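Local coordinates for 450aa long hypothetical fmu protein (Pyrococcus horikoshii, PDB 2YXL) that is probably an RNA cytosine-5 methyltransferase of the RsmB/NOP family, transferring a methyl group from S-adenosylmethionine, at residues Lys62-Gly65 with Leu66-Val70; Arg402-Leu405 with Asn406-Glu410; Gly423-Glu426 with Gly427-Arg430. All blocks are in the same frame, centred on the assembly; numbering follows the deposited sequence.

Contact 1: residues Lys62-Gly65 with Leu66-Val70; sequences KKQG and LIDKV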
# COMPACT_ATOMS: atom_id res chain seq x y z
N LYS A 62 11.68 0.90 -4.86
CA LYS A 62 12.39 1.31 -3.65
C LYS A 62 13.44 2.39 -3.90
O LYS A 62 13.58 3.31 -3.09
CB LYS A 62 13.01 0.07 -3.00
CG LYS A 62 13.68 0.28 -1.65
CD LYS A 62 13.87 -1.04 -0.91
CE LYS A 62 14.77 -2.03 -1.67
NZ LYS A 62 14.85 -3.36 -0.98
N LYS A 63 14.16 2.29 -5.02
CA LYS A 63 15.28 3.19 -5.31
C LYS A 63 14.95 4.23 -6.40
O LYS A 63 15.85 4.90 -6.91
CB LYS A 63 16.51 2.38 -5.72
CG LYS A 63 16.94 1.35 -4.71
CD LYS A 63 17.97 0.40 -5.31
CE LYS A 63 18.46 -0.59 -4.27
NZ LYS A 63 19.31 -1.63 -4.90
N GLN A 64 13.67 4.35 -6.72
CA GLN A 64 13.20 5.15 -7.86
C GLN A 64 13.85 6.53 -7.95
O GLN A 64 14.37 6.90 -9.00
CB GLN A 64 11.67 5.30 -7.80
CG GLN A 64 11.02 5.64 -9.12
CD GLN A 64 9.59 6.11 -8.97
OE1 GLN A 64 8.66 5.46 -9.46
NE2 GLN A 64 9.39 7.23 -8.28
N GLY A 65 13.83 7.26 -6.84
CA GLY A 65 14.37 8.61 -6.78
C GLY A 65 15.87 8.67 -7.01
O GLY A 65 16.38 9.64 -7.56
N LEU A 66 16.57 7.63 -6.57
CA LEU A 66 18.01 7.55 -6.74
C LEU A 66 18.36 7.15 -8.18
O LEU A 66 19.28 7.72 -8.78
CB LEU A 66 18.61 6.57 -5.73
CG LEU A 66 18.49 6.98 -4.26
CD1 LEU A 66 18.69 5.79 -3.32
CD2 LEU A 66 19.47 8.11 -3.91
N ILE A 67 17.60 6.20 -8.72
CA ILE A 67 17.71 5.81 -10.13
C ILE A 67 17.50 7.02 -11.05
O ILE A 67 18.28 7.24 -11.99
CB ILE A 67 16.72 4.65 -10.46
CG1 ILE A 67 17.21 3.34 -9.84
CG2 ILE A 67 16.52 4.50 -11.97
CD1 ILE A 67 16.19 2.21 -9.79
N ASP A 68 16.48 7.83 -10.76
CA ASP A 68 16.18 9.03 -11.53
C ASP A 68 17.33 10.04 -11.52
O ASP A 68 17.64 10.61 -12.57
CB ASP A 68 14.88 9.70 -11.03
CG ASP A 68 13.62 8.89 -11.39
OD1 ASP A 68 13.72 7.88 -12.13
OD2 ASP A 68 12.52 9.28 -10.92
N LYS A 69 17.96 10.24 -10.37
CA LYS A 69 19.14 11.11 -10.27
C LYS A 69 20.29 10.63 -11.16
O LYS A 69 21.02 11.46 -11.72
CB LYS A 69 19.64 11.22 -8.83
CG LYS A 69 18.80 12.13 -7.94
CD LYS A 69 19.53 12.45 -6.64
CE LYS A 69 18.55 12.84 -5.53
NZ LYS A 69 17.74 14.04 -5.88
N VAL A 70 20.45 9.31 -11.28
CA VAL A 70 21.44 8.73 -12.18
C VAL A 70 21.07 9.00 -13.64
O VAL A 70 21.92 9.39 -14.44
CB VAL A 70 21.63 7.21 -11.94
CG1 VAL A 70 22.47 6.57 -13.05
CG2 VAL A 70 22.27 6.95 -10.57
O HOH W 1 11.56 9.03 -8.43
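Asp68 has its CG beside its own backbone N (chi1 -71°), while Gln64, one turn earlier, reaches outward with CG anti to the backbone N (chi1 -159°), and these two torsions put carboxylate and amide on the same flank of the helix. They do not touch directly at their polar ends. One water joins them: Gln64 NE2 donates to it at 2.8 Å, and it donates in turn to Asp68 OD2 at 2.7 Å. That same oxygen forms a salt bridge with Arg91 of helix 84-99, so OD2 serves both a water and a guanidinium. With an alanine in place of Asp68, Arg91 would probably be left without its carboxylate mate and the water would lose the acceptor that ties it to Gln64.

All of this sits on the long helix 47-75 of the helical N-terminal region, where the i to i+4 bonds of the contact start only at Lys63 O. One step is missing at Leu66: Lys62 O is taken by the indole NH of Trp354, and Leu66 N turns weakly to Lys63 O. That oxygen thus also takes Ile67 N, at 2.8 Å, pointing nearly down the carbonyl bond with an almost linear N-H (173°). Asp68 N binds Gln64 O at 2.9 Å, and the longer Lys69 N to Gly65 O bond, 3.3 Å, enters from above the carbonyl plane.

On the next flank the CD1 end of Ile67 lies 4.1 Å from Lys63 CB, while the lysine chain runs on, extended, to a salt bridge with Asp59 and a cation-pi contact with Phe99.

Contact 2: residues Arg402-Leu405 with Asn406-Glu410; sequences RWFL and NVHPE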
# COMPACT_ATOMS: atom_id res chain seq x y z
N ARG A 402 -5.69 15.64 19.13
CA ARG A 402 -5.61 16.74 20.10
C ARG A 402 -6.52 17.89 19.72
O ARG A 402 -7.15 18.51 20.58
CB ARG A 402 -4.17 17.24 20.25
CG ARG A 402 -3.29 16.37 21.14
CD ARG A 402 -2.02 17.10 21.53
NE ARG A 402 -1.01 16.19 22.08
CZ ARG A 402 -0.12 15.53 21.36
NH1 ARG A 402 0.75 14.72 21.95
NH2 ARG A 402 -0.09 15.67 20.04
N TRP A 403 -6.60 18.17 18.41
CA TRP A 403 -7.53 19.16 17.87
C TRP A 403 -8.97 18.73 18.11
O TRP A 403 -9.81 19.54 18.53
CB TRP A 403 -7.28 19.38 16.38
CG TRP A 403 -8.34 20.22 15.72
CD1 TRP A 403 -8.39 21.59 15.68
CD2 TRP A 403 -9.49 19.75 15.01
NE1 TRP A 403 -9.51 22.00 14.99
CE2 TRP A 403 -10.21 20.89 14.57
CE3 TRP A 403 -10.00 18.48 14.70
CZ2 TRP A 403 -11.40 20.80 13.84
CZ3 TRP A 403 -11.18 18.39 13.98
CH2 TRP A 403 -11.87 19.54 13.56
N PHE A 404 -9.26 17.46 17.84
CA PHE A 404 -10.60 16.90 17.98
C PHE A 404 -11.10 16.97 19.43
O PHE A 404 -12.26 17.28 19.67
CB PHE A 404 -10.63 15.46 17.47
CG PHE A 404 -12.02 14.87 17.37
CD1 PHE A 404 -12.51 14.06 18.39
CD2 PHE A 404 -12.83 15.14 16.28
CE1 PHE A 404 -13.79 13.51 18.30
CE2 PHE A 404 -14.10 14.60 16.18
CZ PHE A 404 -14.59 13.79 17.20
N LEU A 405 -10.20 16.68 20.37
CA LEU A 405 -10.53 16.73 21.80
C LEU A 405 -10.66 18.16 22.32
O LEU A 405 -11.23 18.39 23.39
CB LEU A 405 -9.49 15.96 22.62
CG LEU A 405 -9.75 14.48 22.94
CD1 LEU A 405 -9.83 13.62 21.68
CD2 LEU A 405 -8.69 13.93 23.88
N ASN A 406 -10.13 19.12 21.56
CA ASN A 406 -10.23 20.53 21.90
C ASN A 406 -11.54 21.17 21.44
O ASN A 406 -12.19 21.88 22.21
CB ASN A 406 -9.02 21.31 21.37
CG ASN A 406 -7.88 21.35 22.37
OD1 ASN A 406 -8.06 21.73 23.52
ND2 ASN A 406 -6.69 20.98 21.91
N VAL A 407 -11.92 20.91 20.19
CA VAL A 407 -13.14 21.49 19.61
C VAL A 407 -14.40 20.68 20.00
O VAL A 407 -15.43 21.26 20.35
CB VAL A 407 -13.02 21.72 18.06
CG1 VAL A 407 -12.81 20.41 17.31
CG2 VAL A 407 -14.22 22.49 17.52
N HIS A 408 -14.30 19.36 19.93
CA HIS A 408 -15.33 18.48 20.47
C HIS A 408 -14.93 18.13 21.91
O HIS A 408 -13.86 17.57 22.13
CB HIS A 408 -15.51 17.24 19.58
CG HIS A 408 -15.81 17.57 18.15
ND1 HIS A 408 -17.09 17.80 17.69
CD2 HIS A 408 -15.00 17.73 17.08
CE1 HIS A 408 -17.06 18.08 16.40
NE2 HIS A 408 -15.80 18.04 16.01
N PRO A 409 -15.79 18.45 22.89
CA PRO A 409 -17.23 18.49 23.08
C PRO A 409 -18.14 17.79 22.05
O PRO A 409 -18.40 18.32 20.96
CB PRO A 409 -17.49 19.98 23.26
CG PRO A 409 -16.26 20.36 24.23
CD PRO A 409 -15.17 19.23 23.97
N GLU A 410 -18.60 16.59 22.41
CA GLU A 410 -18.11 15.96 23.63
C GLU A 410 -17.69 14.50 23.44
O GLU A 410 -18.49 13.58 23.65
CB GLU A 410 -19.08 16.11 24.80
CG GLU A 410 -18.39 16.50 26.12
CD GLU A 410 -16.96 15.97 26.24
OE1 GLU A 410 -16.01 16.76 26.07
OE2 GLU A 410 -16.79 14.75 26.48
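Trp403 O accepts from two residues one turn on: Val407 N gives it a nearly straight bond of 3.0 Å (163°), and Asn406 N adds a weak one. Asn406 N is held less firmly, because it divides its hydrogen between Trp403 O and Arg402 O and both bonds are weak. The next acceptor, Phe404 O, takes His408 N at 2.9 Å.

That bond lies at the C-terminal end of helix 398-407 in the Rossmann-like methyltransferase domain: His408 is the first residue to leave helical angles, yet its N still donates in the helical i to i+4 pattern. Side chains follow the same pairings. The valine has CG1 between its backbone N and carbonyl carbon (chi1 63°), which turns this methyl back over one face of the indole; Val407 CG1 lies 3.8 Å from the centroid of the six-membered ring of Trp403, as a CH-pi contact. The imidazole leans obliquely over the phenyl ring of Phe404, with His408 CD2 over its face, 3.4 Å from Phe404 CE2, and the two planes 32° apart. Ala376 of helix 361-376 packs against this second pair, and Arg369 makes a cation-pi contact with Trp403.

Contact 3: residues Gly423-Glu426 with Gly427-Arg430; sequences GFLE and GTMR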
# COMPACT_ATOMS: atom_id res chain seq x y z
N GLY A 423 0.91 5.39 21.25
CA GLY A 423 1.21 6.54 20.40
C GLY A 423 1.80 7.68 21.21
O GLY A 423 2.13 7.51 22.39
N PHE A 424 1.92 8.85 20.60
CA PHE A 424 2.52 10.00 21.28
C PHE A 424 1.52 10.77 22.15
O PHE A 424 1.90 11.63 22.95
CB PHE A 424 3.25 10.90 20.28
CG PHE A 424 4.42 10.23 19.62
CD1 PHE A 424 4.27 9.59 18.39
CD2 PHE A 424 5.67 10.20 20.24
CE1 PHE A 424 5.35 8.95 17.77
CE2 PHE A 424 6.76 9.56 19.63
CZ PHE A 424 6.59 8.94 18.40
N LEU A 425 0.24 10.45 21.98
CA LEU A 425 -0.81 10.87 22.89
C LEU A 425 -1.30 9.62 23.62
O LEU A 425 -1.65 8.62 22.98
CB LEU A 425 -1.96 11.52 22.12
CG LEU A 425 -3.19 12.01 22.90
CD1 LEU A 425 -2.86 13.24 23.74
CD2 LEU A 425 -4.32 12.31 21.93
N GLU A 426 -1.31 9.66 24.96
CA GLU A 426 -1.68 8.49 25.75
C GLU A 426 -3.13 8.07 25.54
O GLU A 426 -4.05 8.88 25.65
CB GLU A 426 -1.39 8.70 27.24
CG GLU A 426 0.07 8.46 27.62
CD GLU A 426 0.25 7.97 29.06
OE1 GLU A 426 1.40 7.69 29.44
OE2 GLU A 426 -0.76 7.86 29.80
N GLY A 427 -3.32 6.78 25.24
CA GLY A 427 -4.64 6.24 24.91
C GLY A 427 -4.73 5.86 23.44
O GLY A 427 -5.63 5.10 23.05
N THR A 428 -3.82 6.40 22.64
CA THR A 428 -3.73 6.08 21.22
C THR A 428 -2.70 4.98 20.99
O THR A 428 -1.79 4.78 21.80
CB THR A 428 -3.38 7.32 20.35
OG1 THR A 428 -2.06 7.79 20.65
CG2 THR A 428 -4.40 8.44 20.56
N MET A 429 -2.83 4.29 19.86
CA MET A 429 -2.00 3.13 19.57
C MET A 429 -1.33 3.27 18.21
O MET A 429 -1.93 3.77 17.26
CB MET A 429 -2.84 1.86 19.63
CG MET A 429 -2.05 0.56 19.53
SD MET A 429 -3.04 -0.87 20.01
CE MET A 429 -4.27 -0.91 18.71
N ARG A 430 -0.07 2.83 18.13
CA ARG A 430 0.67 2.83 16.88
C ARG A 430 1.29 1.47 16.58
O ARG A 430 1.79 0.79 17.48
CB ARG A 430 1.77 3.90 16.89
CG ARG A 430 1.29 5.30 16.59
CD ARG A 430 2.46 6.27 16.58
NE ARG A 430 2.09 7.58 16.04
CZ ARG A 430 2.49 8.06 14.86
NH1 ARG A 430 3.28 7.33 14.07
NH2 ARG A 430 2.10 9.26 14.47
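Thr428 folds back on Leu425 and grips its carbonyl oxygen with two donors. Thr428 OG1 donates to Leu425 O at 2.5 Å, in the carbonyl plane and on a lone pair, while Thr428 N reaches the same oxygen at 3.1 Å, tilted from that plane. The hydroxyl can do this because OG1 lies between the threonine's own backbone N and carbonyl carbon (chi1 65°). Its methyl, CG2, lies 4.1 Å from Leu425 CD2.

The backbone bond closes a type II beta turn from Leu425 to Thr428, with Gly427 at the third position; its positive phi (110°) would jam a beta carbon against the preceding carbonyl oxygen. The turn forms the tip of the connection between antiparallel strands 421-422 and 429-431, a short beta hairpin in the methyltransferase sheet. Beyond the turn, Gly423 N binds Thr428 O at 2.8 Å. A beta carbon on Gly423 would run into the threonine hydroxyl, so the lack of a side chain lets the two arms come this close.

Further along, the extended chain of Arg430 passes Gly423 and meets Phe424. Arg430 NE comes to the edge of the phenyl ring, 3.8 Å from Phe424 CD1, and that same edge, CD1 and CE1, lies over one face of the guanidinium, the two planes standing 70° apart.

Glu398 positions this pair from outside: its OE1 forms a salt bridge with Arg430 NE and accepts a hydrogen bond from Phe424 N, while Arg430 NH1 bonds to Ile392 O. Leu413 touches both Leu425 and Thr428.

In the fold
Contacts 2 and 3 are neighbours in the methyltransferase domain, their centres 16 Å apart. They touch where Arg402 NH1 packs 3.5 Å from Phe424 O and Arg402 NE lies 3.9 Å from Leu425 CD1. Both touches come from helix 398-407, which ends in contact 2 and begins at Glu398, beside contact 3. Contact 3 is the one nearest the predicted active site, with the Arg430 side chain about 10 Å from that of Cys390, the predicted nucleophile, and the Met429 side chain about 11 Å from that of Lys273, a predicted cofactor-binding residue; the cofactor pocket holds sinefungin. Contact 1 stands apart among the N-terminal helices, its centre about 35 Å from that of contact 3.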